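Local coordinates for subtilase cytotoxin, subunit B (Escherichia coli, PDB 3DWQ), which forms the pentameric glycan-binding part of an AB5 toxin and holds a sugar that ends in N-glycolylneuraminic acid, at residues D5-M10 / Y77-V82; M10-V15 / T107-P112; V15-H20 / C31-Q36. All blocks are in the same frame, centred on the assembly; numbering follows the deposited sequence.

All three contacts converge on one N-glycolylneuraminic acid. Interaction 1 meets its N-glycolyl amide arm, Tyr78 at the hydroxyl end and Met10 O, weakly, at the amide nitrogen; interaction 2 binds its carboxylate through Ser12 and lays a face of the Phe11 ring against its glycerol tail, and interaction 3 sends Gln36 to the two outer hydroxyls of that tail. Interactions 1 and 2 share Met10 and have centres about 13 Å apart; they also meet where Tyr77 OH lies 2.5 Å from Pro112 O, a probable hydrogen bond. Interactions 2 and 3 share Val15, with Ser12 O 3.1 Å from Gln36 NE2. Interactions 1 and 3 do not touch, yet strands 73-79 and 14-24 are sheet neighbours.

Interaction 1: residues D5-M10 / Y77-V82; sequences DARDGM and YYEPGV. With NGC (N-glycolyl-alpha-neuraminic acid), chain G.
Gly9 and Tyr78 make the tight end of this contact. Two backbone hydrogen bonds tie them together, Gly9 N to Tyr78 O at 2.8 Å and Tyr78 N to Gly9 O at 3.0 Å, the second nearly straight. The CG of Tyr78 is tucked between its own backbone N and carbonyl carbon (chi1 71°), which swings the ring back over Gly9: CA of Gly9 sits 4.2 Å from the ring centroid, 25° off the normal, a CH-pi contact over the face. The peptide before Gly9 is cis. From this platform Tyr78 OH reaches O11 of the bound sialic acid at 2.8 Å, a hydrogen bond to the hydroxyl that distinguishes the glycolyl from the acetyl form, while Met10 O takes a weak one from N5. On the buried flank the Met10 sulfur stands oblique to the Tyr77 ring, 5.3 Å from its centroid, as a Met-aromatic contact.

Toward solvent the packing thins. Pro80 touches Asp8 with its ring carbon CD, 3.4 Å from Asp8 O, and the exposed Arg7 crosses Glu79 with NE 3.1 Å from OE2, a salt bridge in which the guanidinium and carboxylate planes stand 75° apart. Glu79 is shared, OE2 also pairing with Arg114 and OE1 accepting from Trp53. Met10 begins strand 10-12, which runs antiparallel to strand 73-79; strand 96-102 pairs with 73-79 in turn, through backbone bonds from Tyr77 to Val98 and Gly99.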
loop_
_atom_site.group_PDB
_atom_site.type_symbol
_atom_site.label_atom_id
_atom_site.label_comp_id
_atom_site.label_asym_id
_atom_site.label_seq_id
_atom_site.Cartn_x
_atom_site.Cartn_y
_atom_site.Cartn_z
ATOM N N ASP C 5 0.153 -6.591 27.656
ATOM C CA ASP C 5 0.580 -6.339 29.040
ATOM C C ASP C 5 -0.613 -6.082 29.955
ATOM O O ASP C 5 -1.605 -5.481 29.532
ATOM C CB ASP C 5 1.524 -5.132 29.109
ATOM C CG ASP C 5 2.948 -5.462 28.680
ATOM O OD1 ASP C 5 3.332 -6.651 28.684
ATOM O OD2 ASP C 5 3.690 -4.517 28.337
ATOM N N ALA C 6 -0.506 -6.529 31.207
ATOM C CA ALA C 6 -1.576 -6.351 32.189
ATOM C C ALA C 6 -1.633 -4.906 32.681
ATOM O O ALA C 6 -1.261 -4.605 33.820
ATOM C CB ALA C 6 -1.417 -7.328 33.354
ATOM N N ARG C 7 -2.108 -4.026 31.801
ATOM C CA ARG C 7 -2.139 -2.581 32.017
ATOM C C ARG C 7 -3.407 -2.013 31.397
ATOM O O ARG C 7 -4.101 -2.709 30.657
ATOM C CB ARG C 7 -0.950 -1.915 31.315
ATOM C CG ARG C 7 0.410 -2.168 31.926
ATOM C CD ARG C 7 1.517 -1.622 31.029
ATOM N NE ARG C 7 1.442 -0.167 30.855
ATOM C CZ ARG C 7 2.007 0.724 31.667
ATOM N NH1 ARG C 7 2.693 0.327 32.733
ATOM N NH2 ARG C 7 1.885 2.020 31.418
ATOM N N ASP C 8 -3.697 -0.747 31.690
ATOM C CA ASP C 8 -4.688 0.014 30.932
ATOM C C ASP C 8 -4.148 0.227 29.515
ATOM O O ASP C 8 -3.015 0.682 29.347
ATOM C CB ASP C 8 -4.959 1.374 31.585
ATOM C CG ASP C 8 -5.818 1.276 32.841
ATOM O OD1 ASP C 8 -6.640 0.338 32.967
ATOM O OD2 ASP C 8 -5.677 2.165 33.703
ATOM N N GLY C 9 -4.932 -0.102 28.492
ATOM C CA GLY C 9 -6.268 -0.664 28.631
ATOM C C GLY C 9 -6.785 -1.059 27.263
ATOM O O GLY C 9 -6.069 -0.949 26.265
ATOM N N MET C 10 -8.029 -1.518 27.210
ATOM C CA MET C 10 -8.654 -1.853 25.936
ATOM C C MET C 10 -10.140 -1.511 25.901
ATOM O O MET C 10 -10.821 -1.552 26.922
ATOM C CB MET C 10 -8.439 -3.330 25.596
ATOM C CG MET C 10 -9.082 -4.296 26.574
ATOM S SD MET C 10 -8.754 -6.006 26.162
ATOM C CE MET C 10 -9.898 -6.841 27.257
ATOM N N TYR C 77 -6.570 -1.282 21.500
ATOM C CA TYR C 77 -5.627 -1.366 22.605
ATOM C C TYR C 77 -4.925 -0.023 22.690
ATOM O O TYR C 77 -4.505 0.529 21.668
ATOM C CB TYR C 77 -4.579 -2.445 22.357
ATOM C CG TYR C 77 -5.069 -3.872 22.234
ATOM C CD1 TYR C 77 -4.940 -4.763 23.299
ATOM C CD2 TYR C 77 -5.607 -4.349 21.037
ATOM C CE1 TYR C 77 -5.353 -6.087 23.183
ATOM C CE2 TYR C 77 -6.026 -5.664 20.912
ATOM C CZ TYR C 77 -5.895 -6.530 21.986
ATOM O OH TYR C 77 -6.310 -7.834 21.861
ATOM N N TYR C 78 -4.796 0.500 23.908
ATOM C CA TYR C 78 -4.221 1.825 24.124
ATOM C C TYR C 78 -3.398 1.902 25.413
ATOM O O TYR C 78 -3.579 1.096 26.328
ATOM C CB TYR C 78 -5.323 2.908 24.103
ATOM C CG TYR C 78 -6.239 2.893 25.311
ATOM C CD1 TYR C 78 -6.018 3.752 26.389
ATOM C CD2 TYR C 78 -7.324 2.015 25.380
ATOM C CE1 TYR C 78 -6.849 3.736 27.505
ATOM C CE2 TYR C 78 -8.159 1.992 26.492
ATOM C CZ TYR C 78 -7.916 2.855 27.549
ATOM O OH TYR C 78 -8.741 2.835 28.651
ATOM N N GLU C 79 -2.485 2.868 25.462
ATOM C CA GLU C 79 -1.735 3.178 26.674
ATOM C C GLU C 79 -1.894 4.663 26.993
ATOM O O GLU C 79 -1.438 5.510 26.221
ATOM C CB GLU C 79 -0.255 2.817 26.513
ATOM C CG GLU C 79 0.534 2.843 27.817
ATOM C CD GLU C 79 1.938 2.284 27.677
ATOM O OE1 GLU C 79 2.794 2.948 27.062
ATOM O OE2 GLU C 79 2.190 1.178 28.192
ATOM N N PRO C 80 -2.570 4.985 28.115
ATOM C CA PRO C 80 -2.741 6.387 28.507
ATOM C C PRO C 80 -1.445 7.039 28.991
ATOM O O PRO C 80 -0.520 6.344 29.414
ATOM C CB PRO C 80 -3.758 6.315 29.650
ATOM C CG PRO C 80 -3.613 4.946 30.204
ATOM C CD PRO C 80 -3.232 4.061 29.055
ATOM N N GLY C 81 -1.393 8.368 28.910
ATOM C CA GLY C 81 -0.283 9.150 29.448
ATOM C C GLY C 81 0.993 9.145 28.626
ATOM O O GLY C 81 2.045 9.555 29.117
ATOM N N VAL C 82 0.906 8.693 27.377
ATOM C CA VAL C 82 2.087 8.599 26.510
ATOM C C VAL C 82 2.438 9.963 25.891
ATOM O O VAL C 82 3.587 10.405 25.968
ATOM C CB VAL C 82 1.932 7.483 25.438
ATOM C CG1 VAL C 82 3.108 7.480 24.466
ATOM C CG2 VAL C 82 1.819 6.123 26.111
HETATM O O9 NGC G . -16.828 0.667 27.926
HETATM C C9 NGC G . -15.525 1.081 28.357
HETATM C C8 NGC G . -14.550 -0.098 28.368
HETATM O O8 NGC G . -14.948 -1.047 27.368
HETATM C C7 NGC G . -14.513 -0.736 29.762
HETATM O O7 NGC G . -13.915 0.152 30.712
HETATM C C6 NGC G . -13.865 -2.127 29.882
HETATM O O6 NGC G . -14.681 -3.071 29.154
HETATM C C2 NGC G . -13.861 -4.028 28.498
HETATM C C1 NGC G . -13.884 -4.129 27.006
HETATM O O1B NGC G . -14.551 -3.308 26.343
HETATM O O1A NGC G . -13.200 -5.034 26.475
HETATM C C3 NGC G . -12.853 -4.821 29.321
HETATM C C4 NGC G . -11.935 -3.762 29.939
HETATM O O4 NGC G . -10.571 -4.026 29.606
HETATM C C5 NGC G . -12.393 -2.361 29.460
HETATM N N5 NGC G . -11.440 -1.322 29.878
HETATM C C10 NGC G . -11.057 -0.918 31.092
HETATM O O10 NGC G . -11.481 -1.370 32.146
HETATM C C11 NGC G . -10.037 0.185 31.063
HETATM O O11 NGC G . -9.463 0.355 29.760
#

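Interaction 2: residues M10-V15 / T107-P112. With NGC (N-glycolyl-alpha-neuraminic acid), chain G.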
loop_
_atom_site.group_PDB
_atom_site.type_symbol
_atom_site.label_atom_id
_atom_site.label_comp_id
_atom_site.label_asym_id
_atom_site.label_seq_id
_atom_site.Cartn_x
_atom_site.Cartn_y
_atom_site.Cartn_z
ATOM N N MET C 10 -8.029 -1.518 27.210
ATOM C CA MET C 10 -8.654 -1.853 25.936
ATOM C C MET C 10 -10.140 -1.511 25.901
ATOM O O MET C 10 -10.821 -1.552 26.922
ATOM C CB MET C 10 -8.439 -3.330 25.596
ATOM C CG MET C 10 -9.082 -4.296 26.574
ATOM S SD MET C 10 -8.754 -6.006 26.162
ATOM C CE MET C 10 -9.898 -6.841 27.257
ATOM N N PHE C 11 -10.617 -1.152 24.713
ATOM C CA PHE C 11 -12.035 -0.958 24.449
ATOM C C PHE C 11 -12.400 -1.943 23.343
ATOM O O PHE C 11 -11.832 -1.892 22.248
ATOM C CB PHE C 11 -12.307 0.477 23.987
ATOM C CG PHE C 11 -12.588 1.456 25.106
ATOM C CD1 PHE C 11 -13.637 2.363 24.992
ATOM C CD2 PHE C 11 -11.802 1.489 26.256
ATOM C CE1 PHE C 11 -13.902 3.284 26.005
ATOM C CE2 PHE C 11 -12.061 2.401 27.281
ATOM C CZ PHE C 11 -13.112 3.303 27.152
ATOM N N SER C 12 -13.332 -2.844 23.642
ATOM C CA SER C 12 -13.781 -3.855 22.685
ATOM C C SER C 12 -15.062 -3.433 21.973
ATOM O O SER C 12 -15.864 -2.675 22.524
ATOM C CB SER C 12 -13.999 -5.194 23.394
ATOM O OG SER C 12 -12.791 -5.675 23.960
ATOM N N GLY C 13 -15.245 -3.934 20.750
ATOM C CA GLY C 13 -16.447 -3.672 19.955
ATOM C C GLY C 13 -16.581 -2.223 19.526
ATOM O O GLY C 13 -17.689 -1.683 19.456
ATOM N N VAL C 14 -15.445 -1.597 19.239
ATOM C CA VAL C 14 -15.399 -0.195 18.845
ATOM C C VAL C 14 -15.482 -0.052 17.323
ATOM O O VAL C 14 -14.790 -0.756 16.590
ATOM C CB VAL C 14 -14.098 0.475 19.356
ATOM C CG1 VAL C 14 -14.026 1.927 18.929
ATOM C CG2 VAL C 14 -13.991 0.364 20.871
ATOM N N VAL C 15 -16.342 0.850 16.857
ATOM C CA VAL C 15 -16.361 1.238 15.450
ATOM C C VAL C 15 -15.584 2.539 15.304
ATOM O O VAL C 15 -15.923 3.540 15.940
ATOM C CB VAL C 15 -17.803 1.409 14.901
ATOM C CG1 VAL C 15 -17.778 1.934 13.461
ATOM C CG2 VAL C 15 -18.561 0.094 14.969
ATOM N N THR C 107 -17.904 -7.615 22.700
ATOM C CA THR C 107 -17.075 -7.757 23.885
ATOM C C THR C 107 -15.984 -8.835 23.719
ATOM O O THR C 107 -14.939 -8.771 24.367
ATOM C CB THR C 107 -17.966 -7.989 25.145
ATOM O OG1 THR C 107 -17.327 -7.458 26.309
ATOM C CG2 THR C 107 -18.289 -9.456 25.349
ATOM N N GLU C 108 -16.233 -9.806 22.843
ATOM C CA GLU C 108 -15.269 -10.873 22.564
ATOM C C GLU C 108 -14.494 -10.569 21.286
ATOM O O GLU C 108 -15.083 -10.429 20.213
ATOM C CB GLU C 108 -15.971 -12.232 22.448
ATOM C CG GLU C 108 -16.494 -12.791 23.763
ATOM C CD GLU C 108 -15.385 -13.262 24.688
ATOM O OE1 GLU C 108 -14.398 -13.855 24.195
ATOM O OE2 GLU C 108 -15.502 -13.042 25.912
ATOM N N CYS C 109 -13.174 -10.460 21.412
ATOM C CA CYS C 109 -12.314 -10.081 20.289
ATOM C C CYS C 109 -11.054 -10.939 20.253
ATOM O O CYS C 109 -10.623 -11.453 21.288
ATOM C CB CYS C 109 -11.945 -8.594 20.375
ATOM S SG CYS C 109 -13.359 -7.477 20.597
ATOM N N PHE C 110 -10.466 -11.077 19.064
ATOM C CA PHE C 110 -9.285 -11.922 18.861
ATOM C C PHE C 110 -8.050 -11.372 19.573
ATOM O O PHE C 110 -7.853 -10.163 19.646
ATOM C CB PHE C 110 -9.006 -12.097 17.359
ATOM C CG PHE C 110 -7.901 -13.084 17.040
ATOM C CD1 PHE C 110 -7.955 -14.399 17.499
ATOM C CD2 PHE C 110 -6.816 -12.697 16.253
ATOM C CE1 PHE C 110 -6.933 -15.305 17.201
ATOM C CE2 PHE C 110 -5.793 -13.591 15.944
ATOM C CZ PHE C 110 -5.851 -14.900 16.416
ATOM N N GLY C 111 -7.229 -12.272 20.107
ATOM C CA GLY C 111 -5.958 -11.885 20.710
ATOM C C GLY C 111 -6.002 -11.678 22.214
ATOM O O GLY C 111 -6.961 -12.092 22.873
ATOM N N PRO C 112 -4.966 -11.017 22.763
ATOM C CA PRO C 112 -4.800 -10.874 24.207
ATOM C C PRO C 112 -5.721 -9.828 24.835
ATOM O O PRO C 112 -6.266 -8.960 24.144
ATOM C CB PRO C 112 -3.341 -10.423 24.341
ATOM C CG PRO C 112 -3.089 -9.646 23.099
ATOM C CD PRO C 112 -3.879 -10.347 22.020
HETATM O O9 NGC G . -16.828 0.667 27.926
HETATM C C9 NGC G . -15.525 1.081 28.357
HETATM C C8 NGC G . -14.550 -0.098 28.368
HETATM O O8 NGC G . -14.948 -1.047 27.368
HETATM C C7 NGC G . -14.513 -0.736 29.762
HETATM O O7 NGC G . -13.915 0.152 30.712
HETATM C C6 NGC G . -13.865 -2.127 29.882
HETATM O O6 NGC G . -14.681 -3.071 29.154
HETATM C C2 NGC G . -13.861 -4.028 28.498
HETATM C C1 NGC G . -13.884 -4.129 27.006
HETATM O O1B NGC G . -14.551 -3.308 26.343
HETATM O O1A NGC G . -13.200 -5.034 26.475
HETATM C C3 NGC G . -12.853 -4.821 29.321
HETATM C C4 NGC G . -11.935 -3.762 29.939
HETATM O O4 NGC G . -10.571 -4.026 29.606
HETATM C C5 NGC G . -12.393 -2.361 29.460
HETATM N N5 NGC G . -11.440 -1.322 29.878
HETATM C C10 NGC G . -11.057 -0.918 31.092
HETATM O O10 NGC G . -11.481 -1.370 32.146
HETATM C C11 NGC G . -10.037 0.185 31.063
HETATM O O11 NGC G . -9.463 0.355 29.760
#
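Ser12 and Cys109 meet by van der Waals contact, with CB of the serine 3.7 Å from SG, and the same sulfur stands 4.0 Å from Gly13 N. Packing of this kind is all that joins the segments directly: Ser12 OG is 3.8 Å from Thr107 O, and at the far end the Met10 sulfur comes within 4.4 Å of Pro112 O. Cys109 is held in place by its disulfide to Cys103, which pins the loop 107-112 to the chain just after strand 96-102.

The backbone turns a corner at Gly13, consistent with the strongly bent strands of the OB fold common to AB5 B subunits. Gly13 and Val14 both face Val74 in a G1 beta bulge, and the glycine takes the positive phi, 67°, that this bulge calls for.

Hydrogen bonds run instead to the sialic acid. Its carboxylate is gripped at both oxygens by one residue: Ser12 N gives a nearly straight bond to O1B at 3.0 Å, and Ser12 OG donates to O1A at 2.6 Å. With chi1 at -62° the hydroxyl is kept beside its own backbone N, which puts the two donors next to each other, one for each carboxylate oxygen. Ser12 OG also accepts from Arg75 NE, whose charge probably strengthens the grip on the anion.

The Phe11 ring turns one face to the glycerol tail, CZ 3.5 Å from C9, which sits over that face toward the rim.

Interaction 3: residues V15-H20 / C31-Q36; sequences VITQFH and CIEGKQ. With NGC (N-glycolyl-alpha-neuraminic acid), chain G.
Thr17 and Gln18 both face Glu33, a classic beta bulge that shifts the register of the antiparallel hairpin formed by strands 14-24 and 27-35. Three donors converge on Glu33 O: Thr17 N at 2.8 Å in the carbonyl plane, Gln18 N at 3.1 Å, tilted from that plane, and Thr17 OG1 at 3.2 Å from well above it. The threonine hydroxyl gets there because it sits between its own N and carbonyl carbon, chi1 51°. On either side of the bulge the ladder is regular, with paired bonds at Val15-Lys35 and His20-Cys31.

The two sheet faces differ. On one, Ile32 packs between Ile16 and Phe19, its CG2 3.6 Å from Phe19 CE1 and its CB 4.0 Å from Ile16 CG2; helix 57-70 covers this side with Tyr61, Leu65, Phe67 and Tyr68. On the other, Gln18 and Glu33 run side by side, pointing the same way.

Further out, polar ends are fixed by neighbours. Ser41 OG bonds to both Glu33 OE2 and Lys35 NZ. Thr102 of another subunit holds Gln18 OE1, and His20 pairs with a strand of that subunit, so the sheet runs on across the pentamer interface. Just past the strand, the extended Gln36 gives its amide to the sialic acid: OE1 accepts from O9 at 2.8 Å, while NE2 donates to O8 at 2.9 Å, nearly straight at 168°.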
loop_
_atom_site.group_PDB
_atom_site.type_symbol
_atom_site.label_atom_id
_atom_site.label_comp_id
_atom_site.label_asym_id
_atom_site.label_seq_id
_atom_site.Cartn_x
_atom_site.Cartn_y
_atom_site.Cartn_z
ATOM N N VAL C 15 -16.342 0.850 16.857
ATOM C CA VAL C 15 -16.361 1.238 15.450
ATOM C C VAL C 15 -15.584 2.539 15.304
ATOM O O VAL C 15 -15.923 3.540 15.940
ATOM C CB VAL C 15 -17.803 1.409 14.901
ATOM C CG1 VAL C 15 -17.778 1.934 13.461
ATOM C CG2 VAL C 15 -18.561 0.094 14.969
ATOM N N ILE C 16 -14.533 2.511 14.487
ATOM C CA ILE C 16 -13.737 3.706 14.203
ATOM C C ILE C 16 -14.563 4.660 13.344
ATOM O O ILE C 16 -14.939 4.329 12.219
ATOM C CB ILE C 16 -12.392 3.367 13.506
ATOM C CG1 ILE C 16 -11.560 2.424 14.383
ATOM C CG2 ILE C 16 -11.611 4.648 13.186
ATOM C CD1 ILE C 16 -10.392 1.754 13.660
ATOM N N THR C 17 -14.838 5.838 13.897
ATOM C CA THR C 17 -15.764 6.800 13.297
ATOM C C THR C 17 -15.075 8.074 12.811
ATOM O O THR C 17 -15.552 8.722 11.874
ATOM C CB THR C 17 -16.882 7.184 14.292
ATOM O OG1 THR C 17 -16.297 7.582 15.538
ATOM C CG2 THR C 17 -17.821 6.000 14.537
ATOM N N GLN C 18 -13.960 8.429 13.448
ATOM C CA GLN C 18 -13.207 9.633 13.084
ATOM C C GLN C 18 -11.744 9.318 12.805
ATOM O O GLN C 18 -11.156 8.429 13.426
ATOM C CB GLN C 18 -13.308 10.707 14.176
ATOM C CG GLN C 18 -14.729 11.208 14.492
ATOM C CD GLN C 18 -15.427 11.857 13.303
ATOM O OE1 GLN C 18 -14.892 12.768 12.655
ATOM N NE2 GLN C 18 -16.639 11.394 13.017
ATOM N N PHE C 19 -11.166 10.062 11.867
ATOM C CA PHE C 19 -9.778 9.874 11.468
ATOM C C PHE C 19 -9.104 11.229 11.264
ATOM O O PHE C 19 -9.648 12.107 10.592
ATOM C CB PHE C 19 -9.713 9.042 10.182
ATOM C CG PHE C 19 -8.542 8.097 10.121
ATOM C CD1 PHE C 19 -8.713 6.744 10.391
ATOM C CD2 PHE C 19 -7.273 8.555 9.782
ATOM C CE1 PHE C 19 -7.637 5.862 10.331
ATOM C CE2 PHE C 19 -6.190 7.683 9.722
ATOM C CZ PHE C 19 -6.373 6.333 9.997
ATOM N N HIS C 20 -7.929 11.398 11.862
ATOM C CA HIS C 20 -7.131 12.616 11.703
ATOM C C HIS C 20 -5.668 12.260 11.497
ATOM O O HIS C 20 -5.162 11.304 12.078
ATOM C CB HIS C 20 -7.296 13.549 12.915
ATOM C CG HIS C 20 -6.269 14.643 12.999
ATOM N ND1 HIS C 20 -5.295 14.676 13.974
ATOM C CD2 HIS C 20 -6.065 15.741 12.233
ATOM C CE1 HIS C 20 -4.537 15.745 13.805
ATOM N NE2 HIS C 20 -4.984 16.409 12.754
ATOM N N CYS C 31 -4.493 9.967 14.371
ATOM C CA CYS C 31 -5.374 9.731 15.504
ATOM C C CYS C 31 -6.672 9.120 15.021
ATOM O O CYS C 31 -7.132 9.415 13.917
ATOM C CB CYS C 31 -5.687 11.042 16.222
ATOM S SG CYS C 31 -6.585 10.843 17.780
ATOM N N ILE C 32 -7.260 8.275 15.859
ATOM C CA ILE C 32 -8.581 7.717 15.585
ATOM C C ILE C 32 -9.530 7.960 16.751
ATOM O O ILE C 32 -9.105 8.061 17.905
ATOM C CB ILE C 32 -8.533 6.198 15.254
ATOM C CG1 ILE C 32 -7.883 5.401 16.396
ATOM C CG2 ILE C 32 -7.818 5.962 13.922
ATOM C CD1 ILE C 32 -8.124 3.903 16.332
ATOM N N GLU C 33 -10.812 8.082 16.432
ATOM C CA GLU C 33 -11.859 8.056 17.438
ATOM C C GLU C 33 -12.846 6.960 17.067
ATOM O O GLU C 33 -13.183 6.779 15.893
ATOM C CB GLU C 33 -12.554 9.415 17.548
ATOM C CG GLU C 33 -13.444 9.589 18.782
ATOM C CD GLU C 33 -14.911 9.308 18.503
ATOM O OE1 GLU C 33 -15.392 9.645 17.401
ATOM O OE2 GLU C 33 -15.592 8.754 19.391
ATOM N N GLY C 34 -13.283 6.217 18.073
ATOM C CA GLY C 34 -14.268 5.174 17.880
ATOM C C GLY C 34 -15.366 5.218 18.918
ATOM O O GLY C 34 -15.185 5.773 20.002
ATOM N N LYS C 35 -16.506 4.625 18.577
ATOM C CA LYS C 35 -17.648 4.557 19.479
ATOM C C LYS C 35 -18.011 3.106 19.764
ATOM O O LYS C 35 -18.031 2.267 18.860
ATOM C CB LYS C 35 -18.863 5.276 18.879
ATOM C CG LYS C 35 -18.659 6.749 18.558
ATOM C CD LYS C 35 -19.055 7.652 19.719
ATOM C CE LYS C 35 -19.095 9.102 19.272
ATOM N NZ LYS C 35 -19.183 10.040 20.420
ATOM N N GLN C 36 -18.297 2.817 21.028
ATOM C CA GLN C 36 -18.860 1.529 21.411
ATOM C C GLN C 36 -20.382 1.561 21.248
ATOM O O GLN C 36 -20.949 2.603 20.899
ATOM C CB GLN C 36 -18.446 1.162 22.837
ATOM C CG GLN C 36 -16.997 0.707 22.943
ATOM C CD GLN C 36 -16.503 0.605 24.372
ATOM O OE1 GLN C 36 -16.801 1.456 25.207
ATOM N NE2 GLN C 36 -15.728 -0.437 24.656
HETATM O O9 NGC G . -16.828 0.667 27.926
HETATM C C9 NGC G . -15.525 1.081 28.357
HETATM C C8 NGC G . -14.550 -0.098 28.368
HETATM O O8 NGC G . -14.948 -1.047 27.368
HETATM C C7 NGC G . -14.513 -0.736 29.762
HETATM O O7 NGC G . -13.915 0.152 30.712
HETATM C C6 NGC G . -13.865 -2.127 29.882
HETATM O O6 NGC G . -14.681 -3.071 29.154
HETATM C C2 NGC G . -13.861 -4.028 28.498
HETATM C C1 NGC G . -13.884 -4.129 27.006
HETATM O O1B NGC G . -14.551 -3.308 26.343
HETATM O O1A NGC G . -13.200 -5.034 26.475
HETATM C C3 NGC G . -12.853 -4.821 29.321
HETATM C C4 NGC G . -11.935 -3.762 29.939
HETATM O O4 NGC G . -10.571 -4.026 29.606
HETATM C C5 NGC G . -12.393 -2.361 29.460
HETATM N N5 NGC G . -11.440 -1.322 29.878
HETATM C C10 NGC G . -11.057 -0.918 31.092
HETATM O O10 NGC G . -11.481 -1.370 32.146
HETATM C C11 NGC G . -10.037 0.185 31.063
HETATM O O11 NGC G . -9.463 0.355 29.760
#